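Local coordinates for HmuY protein (Prevotella intermedia, PDB 6R2H), which probably acts as a hemophore-like heme-binding protein, a homologue of the Porphyromonas gingivalis heme-scavenging protein HmuY, at residues A[103-115]-A[124-136]. Numbering follows the deposited sequence.
Sequences NYVADAPADIVVD and VLGMVKTMLNGEM
A108 pairs with L132, A110 with T130 and I112 with V128 as antiparallel hydrogen-bonded pairs, two N-H...O bonds each, while the strand segments 108-115 and 124-132 run at 130° to one another. A classic beta bulge then shifts the register: V114 and D115 both face G126, whose O takes a bond from V114 N at 2.9 Å and a weak one from D115 N. On one face A110, I112 and L132 form an apolar row, joined by the methyl of T130. L132 lays CG against A110 CB (3.9 Å) and reaches I112 CG2 with CD1 (3.8 Å); I112 CG2 also meets T130 CG2. At the bulge, both methyls of V114 lie 3.6 Å from V128 CG2, and the loop residue E33 packs on I112, V114 and V128. On the other face D111 OD1 rests beside the aliphatic base of K129, 3.4 Å from its CG, while D111 OD2 makes a salt bridge to R40. At the non-hydrogen-bonded pair of P109 and M131 the doubly kinked M131 side chain runs alongside the proline ring, SD 3.9 Å from P109 CD. Beyond the A108-L132 pair, N133 ties the two segments together through its side chain. With CG anti to the backbone N (chi1 -172°), its ND2 donates to V105 O from above the carbonyl plane and, within its own amide plane, to D107 OD1 at 2.9 Å. Its OD1 accepts from M136 N in an Asx motif, so both ends of the amide are held; D107 OD2 is bound by T80 N. E135 sets CB against V105 CG2, its carboxylate engaging M87 N and K138. The whole is a bulged, twisted beta hairpin, closed through helix 119-122, within the large antiparallel sheet of this all-beta HmuY-family fold.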
ATOM      1  N   ASN A 103       6.106  -4.120  18.458  1.00 53.12           N
ATOM      2  CA  ASN A 103       4.698  -4.385  18.223  1.00 59.46           C
ATOM      3  C   ASN A 103       4.401  -4.369  16.727  1.00 59.72           C
ATOM      4  O   ASN A 103       4.245  -3.307  16.118  1.00 67.35           O
ATOM      5  CB  ASN A 103       3.805  -3.496  19.092  1.00 63.67           C
ATOM      6  CG  ASN A 103       4.081  -3.739  20.562  1.00 65.50           C
ATOM      7  OD1 ASN A 103       4.029  -2.818  21.373  1.00 66.58           O
ATOM      8  ND2 ASN A 103       4.410  -4.976  20.913  1.00 63.88           N
ATOM      9  N   TYR A 104       4.339  -5.573  16.153  1.00 48.91           N
ATOM     10  CA  TYR A 104       4.109  -5.746  14.731  1.00 42.40           C
ATOM     11  C   TYR A 104       2.604  -5.682  14.451  1.00 40.07           C
ATOM     12  O   TYR A 104       1.814  -6.219  15.223  1.00 37.27           O
ATOM     13  CB  TYR A 104       4.805  -7.029  14.277  1.00 38.74           C
ATOM     14  CG  TYR A 104       6.294  -6.874  14.114  1.00 41.33           C
ATOM     15  CD1 TYR A 104       7.137  -6.829  15.215  1.00 42.12           C
ATOM     16  CD2 TYR A 104       6.872  -6.785  12.857  1.00 39.90           C
ATOM     17  CE1 TYR A 104       8.509  -6.677  15.075  1.00 41.86           C
ATOM     18  CE2 TYR A 104       8.242  -6.658  12.692  1.00 39.97           C
ATOM     19  CZ  TYR A 104       9.059  -6.598  13.807  1.00 41.45           C
ATOM     20  OH  TYR A 104      10.400  -6.450  13.650  1.00 40.65           O
ATOM     21  N   VAL A 105       2.219  -5.021  13.347  1.00 35.46           N
ATOM     22  CA  VAL A 105       0.811  -4.772  13.059  1.00 34.28           C
ATOM     23  C   VAL A 105       0.350  -5.604  11.865  1.00 35.43           C
ATOM     24  O   VAL A 105       0.962  -5.517  10.805  1.00 37.74           O
ATOM     25  CB  VAL A 105       0.539  -3.276  12.809  1.00 33.01           C
ATOM     26  CG1 VAL A 105      -0.959  -3.028  12.668  1.00 30.91           C
ATOM     27  CG2 VAL A 105       1.154  -2.385  13.882  1.00 29.48           C
ATOM     28  N   ALA A 106      -0.740  -6.375  12.038  1.00 34.49           N
ATOM     29  CA  ALA A 106      -1.347  -7.164  10.970  1.00 35.81           C
ATOM     30  C   ALA A 106      -2.268  -6.291  10.112  1.00 35.54           C
ATOM     31  O   ALA A 106      -2.654  -5.202  10.530  1.00 37.15           O
ATOM     32  CB  ALA A 106      -2.112  -8.332  11.558  1.00 32.53           C
ATOM     33  N   ASP A 107      -2.614  -6.782   8.914  1.00 35.35           N
ATOM     34  CA  ASP A 107      -3.588  -6.116   8.054  1.00 36.49           C
ATOM     35  C   ASP A 107      -4.968  -6.185   8.703  1.00 36.22           C
ATOM     36  O   ASP A 107      -5.292  -7.160   9.371  1.00 36.85           O
ATOM     37  CB  ASP A 107      -3.617  -6.712   6.642  1.00 34.34           C
ATOM     38  CG  ASP A 107      -2.342  -6.508   5.839  1.00 35.35           C
ATOM     39  OD1 ASP A 107      -1.295  -6.236   6.463  1.00 37.06           O
ATOM     40  OD2 ASP A 107      -2.401  -6.667   4.595  1.00 34.98           O
ATOM     41  N   ALA A 108      -5.773  -5.139   8.493  1.00 37.35           N
ATOM     42  CA  ALA A 108      -7.105  -5.048   9.071  1.00 37.96           C
ATOM     43  C   ALA A 108      -8.081  -4.524   8.018  1.00 38.10           C
ATOM     44  O   ALA A 108      -7.647  -3.902   7.050  1.00 38.33           O
ATOM     45  CB  ALA A 108      -7.065  -4.155  10.284  1.00 33.96           C
ATOM     46  N   PRO A 109      -9.401  -4.810   8.140  1.00 39.26           N
ATOM     47  CA  PRO A 109     -10.393  -4.331   7.172  1.00 38.79           C
ATOM     48  C   PRO A 109     -10.347  -2.817   7.009  1.00 39.48           C
ATOM     49  O   PRO A 109     -10.178  -2.094   7.984  1.00 43.76           O
ATOM     50  CB  PRO A 109     -11.730  -4.771   7.777  1.00 38.96           C
ATOM     51  CG  PRO A 109     -11.364  -5.996   8.601  1.00 39.50           C
ATOM     52  CD  PRO A 109     -10.004  -5.665   9.180  1.00 39.63           C
ATOM     53  N   ALA A 110     -10.446  -2.363   5.756  1.00 38.40           N
ATOM     54  CA  ALA A 110     -10.389  -0.953   5.405  1.00 41.68           C
ATOM     55  C   ALA A 110     -11.051  -0.755   4.044  1.00 41.72           C
ATOM     56  O   ALA A 110     -11.061  -1.664   3.216  1.00 44.37           O
ATOM     57  CB  ALA A 110      -8.957  -0.447   5.408  1.00 39.18           C
ATOM     58  N   ASP A 111     -11.613   0.438   3.838  1.00 41.58           N
ATOM     59  CA  ASP A 111     -12.164   0.811   2.545  1.00 41.10           C
ATOM     60  C   ASP A 111     -11.115   1.616   1.790  1.00 39.62           C
ATOM     61  O   ASP A 111     -10.399   2.411   2.396  1.00 43.40           O
ATOM     62  CB  ASP A 111     -13.426   1.658   2.703  1.00 43.07           C
ATOM     63  CG  ASP A 111     -14.568   0.958   3.421  1.00 44.79           C
ATOM     64  OD1 ASP A 111     -14.570  -0.281   3.427  1.00 46.44           O
ATOM     65  OD2 ASP A 111     -15.457   1.662   3.956  1.00 46.67           O
ATOM     66  N   ILE A 112     -11.026   1.385   0.475  1.00 35.81           N
ATOM     67  CA  ILE A 112     -10.167   2.171  -0.396  1.00 32.18           C
ATOM     68  C   ILE A 112     -11.047   2.901  -1.409  1.00 32.00           C
ATOM     69  O   ILE A 112     -12.191   2.509  -1.654  1.00 32.89           O
ATOM     70  CB  ILE A 112      -9.090   1.305  -1.092  1.00 31.49           C
ATOM     71  CG1 ILE A 112      -9.711   0.208  -1.966  1.00 30.29           C
ATOM     72  CG2 ILE A 112      -8.060   0.754  -0.102  1.00 31.09           C
ATOM     73  CD1 ILE A 112      -8.793  -0.290  -3.075  1.00 31.79           C
ATOM     74  N   VAL A 113     -10.485   3.956  -2.006  1.00 31.29           N
ATOM     75  CA  VAL A 113     -11.142   4.686  -3.072  1.00 32.12           C
ATOM     76  C   VAL A 113     -10.720   4.102  -4.414  1.00 31.95           C
ATOM     77  O   VAL A 113      -9.547   4.195  -4.764  1.00 30.81           O
ATOM     78  CB  VAL A 113     -10.806   6.187  -2.996  1.00 34.04           C
ATOM     79  CG1 VAL A 113     -11.447   6.975  -4.133  1.00 33.51           C
ATOM     80  CG2 VAL A 113     -11.239   6.759  -1.659  1.00 35.78           C
ATOM     81  N   VAL A 114     -11.695   3.560  -5.170  1.00 34.30           N
ATOM     82  CA  VAL A 114     -11.429   2.975  -6.482  1.00 35.74           C
ATOM     83  C   VAL A 114     -11.833   3.906  -7.627  1.00 38.17           C
ATOM     84  O   VAL A 114     -11.342   3.736  -8.740  1.00 39.86           O
ATOM     85  CB  VAL A 114     -12.010   1.558  -6.677  1.00 34.71           C
ATOM     86  CG1 VAL A 114     -11.306   0.533  -5.805  1.00 33.17           C
ATOM     87  CG2 VAL A 114     -13.513   1.508  -6.476  1.00 33.13           C
ATOM     88  N   ASP A 115     -12.739   4.864  -7.374  1.00 38.74           N
ATOM     89  CA  ASP A 115     -13.252   5.721  -8.435  1.00 42.05           C
ATOM     90  C   ASP A 115     -13.566   7.102  -7.873  1.00 48.67           C
ATOM     91  O   ASP A 115     -14.487   7.252  -7.066  1.00 54.09           O
ATOM     92  CB  ASP A 115     -14.523   5.157  -9.081  1.00 41.81           C
ATOM     93  CG  ASP A 115     -14.947   5.875 -10.364  1.00 43.89           C
ATOM     94  OD1 ASP A 115     -14.468   7.011 -10.604  1.00 40.23           O
ATOM     95  OD2 ASP A 115     -15.735   5.279 -11.138  1.00 45.79           O
ATOM     96  N   VAL A 124     -19.664  12.033  -4.978  1.00 50.45           N
ATOM     97  CA  VAL A 124     -19.818  10.584  -4.956  1.00 49.21           C
ATOM     98  C   VAL A 124     -18.444   9.934  -5.113  1.00 46.82           C
ATOM     99  O   VAL A 124     -17.618  10.388  -5.906  1.00 44.80           O
ATOM    100  CB  VAL A 124     -20.802  10.091  -6.045  1.00 50.62           C
ATOM    101  CG1 VAL A 124     -20.738   8.580  -6.262  1.00 47.72           C
ATOM    102  CG2 VAL A 124     -22.232  10.537  -5.777  1.00 45.49           C
ATOM    103  N   LEU A 125     -18.222   8.856  -4.354  1.00 48.19           N
ATOM    104  CA  LEU A 125     -17.018   8.049  -4.456  1.00 45.73           C
ATOM    105  C   LEU A 125     -17.392   6.574  -4.572  1.00 43.52           C
ATOM    106  O   LEU A 125     -18.268   6.103  -3.834  1.00 37.34           O
ATOM    107  CB  LEU A 125     -16.176   8.254  -3.190  1.00 44.89           C
ATOM    108  CG  LEU A 125     -15.469   9.599  -3.063  1.00 45.29           C
ATOM    109  CD1 LEU A 125     -14.983   9.799  -1.635  1.00 45.16           C
ATOM    110  CD2 LEU A 125     -14.297   9.689  -4.032  1.00 45.90           C
ATOM    111  N   GLY A 126     -16.684   5.876  -5.476  1.00 40.54           N
ATOM    112  CA  GLY A 126     -16.635   4.423  -5.494  1.00 36.25           C
ATOM    113  C   GLY A 126     -15.621   3.904  -4.478  1.00 37.43           C
ATOM    114  O   GLY A 126     -14.430   4.203  -4.566  1.00 37.75           O
ATOM    115  N   MET A 127     -16.122   3.114  -3.523  1.00 38.10           N
ATOM    116  CA  MET A 127     -15.355   2.576  -2.412  1.00 39.02           C
ATOM    117  C   MET A 127     -15.382   1.054  -2.488  1.00 40.01           C
ATOM    118  O   MET A 127     -16.410   0.486  -2.855  1.00 42.46           O
ATOM    119  CB  MET A 127     -16.054   2.960  -1.105  1.00 45.89           C
ATOM    120  CG  MET A 127     -16.160   4.454  -0.886  1.00 50.16           C
ATOM    121  SD  MET A 127     -14.599   5.131  -0.282  1.00 55.28           S
ATOM    122  CE  MET A 127     -14.051   5.920  -1.791  1.00 56.01           C
ATOM    123  N   VAL A 128     -14.288   0.395  -2.078  1.00 38.63           N
ATOM    124  CA  VAL A 128     -14.274  -1.060  -1.966  1.00 38.35           C
ATOM    125  C   VAL A 128     -13.733  -1.439  -0.590  1.00 40.27           C
ATOM    126  O   VAL A 128     -12.729  -0.883  -0.135  1.00 38.73           O
ATOM    127  CB  VAL A 128     -13.464  -1.714  -3.107  1.00 36.96           C
ATOM    128  CG1 VAL A 128     -13.299  -3.217  -2.950  1.00 38.61           C
ATOM    129  CG2 VAL A 128     -14.063  -1.400  -4.460  1.00 36.16           C
ATOM    130  N   LYS A 129     -14.437  -2.368   0.069  1.00 43.14           N
ATOM    131  CA  LYS A 129     -13.999  -2.900   1.353  1.00 48.28           C
ATOM    132  C   LYS A 129     -12.942  -3.977   1.112  1.00 46.62           C
ATOM    133  O   LYS A 129     -13.222  -4.995   0.482  1.00 49.40           O
ATOM    134  CB  LYS A 129     -15.163  -3.431   2.201  1.00 50.33           C
ATOM    135  CG  LYS A 129     -14.788  -3.695   3.650  1.00 57.09           C
ATOM    136  CD  LYS A 129     -15.909  -4.201   4.509  1.00 64.01           C
ATOM    137  CE  LYS A 129     -15.381  -4.859   5.764  1.00 70.85           C
ATOM    138  NZ  LYS A 129     -16.310  -5.893   6.283  1.00 69.85           N
ATOM    139  N   THR A 130     -11.724  -3.724   1.608  1.00 41.17           N
ATOM    140  CA  THR A 130     -10.601  -4.629   1.421  1.00 39.17           C
ATOM    141  C   THR A 130      -9.820  -4.773   2.732  1.00 37.87           C
ATOM    142  O   THR A 130     -10.392  -4.614   3.808  1.00 41.17           O
ATOM    143  CB  THR A 130      -9.743  -4.170   0.239  1.00 35.83           C
ATOM    144  OG1 THR A 130      -8.769  -5.202   0.039  1.00 33.49           O
ATOM    145  CG2 THR A 130      -9.107  -2.814   0.478  1.00 32.17           C
ATOM    146  N   MET A 131      -8.521  -5.096   2.630  1.00 34.74           N
ATOM    147  CA  MET A 131      -7.630  -5.207   3.776  1.00 34.70           C
ATOM    148  C   MET A 131      -6.437  -4.286   3.545  1.00 32.74           C
ATOM    149  O   MET A 131      -5.856  -4.301   2.466  1.00 32.65           O
ATOM    150  CB  MET A 131      -7.108  -6.640   3.913  1.00 35.87           C
ATOM    151  CG  MET A 131      -8.168  -7.654   4.303  1.00 36.62           C
ATOM    152  SD  MET A 131      -8.671  -7.492   6.026  1.00 42.49           S
ATOM    153  CE  MET A 131      -7.441  -8.483   6.869  1.00 39.28           C
ATOM    154  N   LEU A 132      -6.078  -3.479   4.550  1.00 31.64           N
ATOM    155  CA  LEU A 132      -4.876  -2.661   4.446  1.00 30.29           C
ATOM    156  C   LEU A 132      -4.039  -2.871   5.695  1.00 30.37           C
ATOM    157  O   LEU A 132      -4.574  -3.263   6.728  1.00 30.23           O
ATOM    158  CB  LEU A 132      -5.246  -1.178   4.347  1.00 28.12           C
ATOM    159  CG  LEU A 132      -5.887  -0.686   3.054  1.00 26.54           C
ATOM    160  CD1 LEU A 132      -5.919   0.836   3.053  1.00 24.74           C
ATOM    161  CD2 LEU A 132      -5.159  -1.191   1.814  1.00 25.50           C
ATOM    162  N   ASN A 133      -2.739  -2.573   5.587  1.00 32.25           N
ATOM    163  CA  ASN A 133      -1.853  -2.579   6.739  1.00 31.94           C
ATOM    164  C   ASN A 133      -1.610  -1.142   7.182  1.00 32.85           C
ATOM    165  O   ASN A 133      -0.979  -0.366   6.458  1.00 31.96           O
ATOM    166  CB  ASN A 133      -0.501  -3.230   6.448  1.00 33.08           C
ATOM    167  CG  ASN A 133       0.312  -3.403   7.712  1.00 34.33           C
ATOM    168  OD1 ASN A 133       0.903  -2.448   8.222  1.00 35.07           O
ATOM    169  ND2 ASN A 133       0.337  -4.623   8.225  1.00 34.32           N
ATOM    170  N   GLY A 134      -2.096  -0.822   8.389  1.00 32.39           N
ATOM    171  CA  GLY A 134      -2.104   0.540   8.894  1.00 31.22           C
ATOM    172  C   GLY A 134      -0.695   1.082   9.126  1.00 33.19           C
ATOM    173  O   GLY A 134      -0.430   2.258   8.870  1.00 34.40           O
ATOM    174  N   GLU A 135       0.202   0.212   9.617  1.00 34.35           N
ATOM    175  CA  GLU A 135       1.570   0.591   9.938  1.00 31.61           C
ATOM    176  C   GLU A 135       2.324   0.932   8.656  1.00 32.18           C
ATOM    177  O   GLU A 135       2.912   2.003   8.548  1.00 34.25           O
ATOM    178  CB  GLU A 135       2.259  -0.526  10.728  1.00 32.34           C
ATOM    179  CG  GLU A 135       3.548  -0.116  11.414  1.00 33.95           C
ATOM    180  CD  GLU A 135       3.429   0.773  12.639  1.00 34.90           C
ATOM    181  OE1 GLU A 135       2.336   1.322  12.872  1.00 36.50           O
ATOM    182  OE2 GLU A 135       4.453   0.941  13.329  1.00 37.84           O
ATOM    183  N   MET A 136       2.314   0.014   7.686  1.00 32.32           N
ATOM    184  CA  MET A 136       3.059   0.271   6.466  1.00 35.21           C
ATOM    185  C   MET A 136       2.519   1.533   5.793  1.00 34.94           C
ATOM    186  O   MET A 136       3.275   2.260   5.146  1.00 35.76           O
ATOM    187  CB  MET A 136       3.007  -0.902   5.487  1.00 38.18           C
ATOM    188  CG  MET A 136       3.930  -0.675   4.298  1.00 44.01           C
ATOM    189  SD  MET A 136       4.426  -2.204   3.491  1.00 48.50           S
ATOM    190  CE  MET A 136       5.762  -2.688   4.586  1.00 48.09           C
TER
HETATM  191  O   HOH W   1      -3.533  -2.772   9.620  1.00 33.83           O
HETATM  192  O   HOH W   2     -16.853   9.003  -7.841  1.00 48.46           O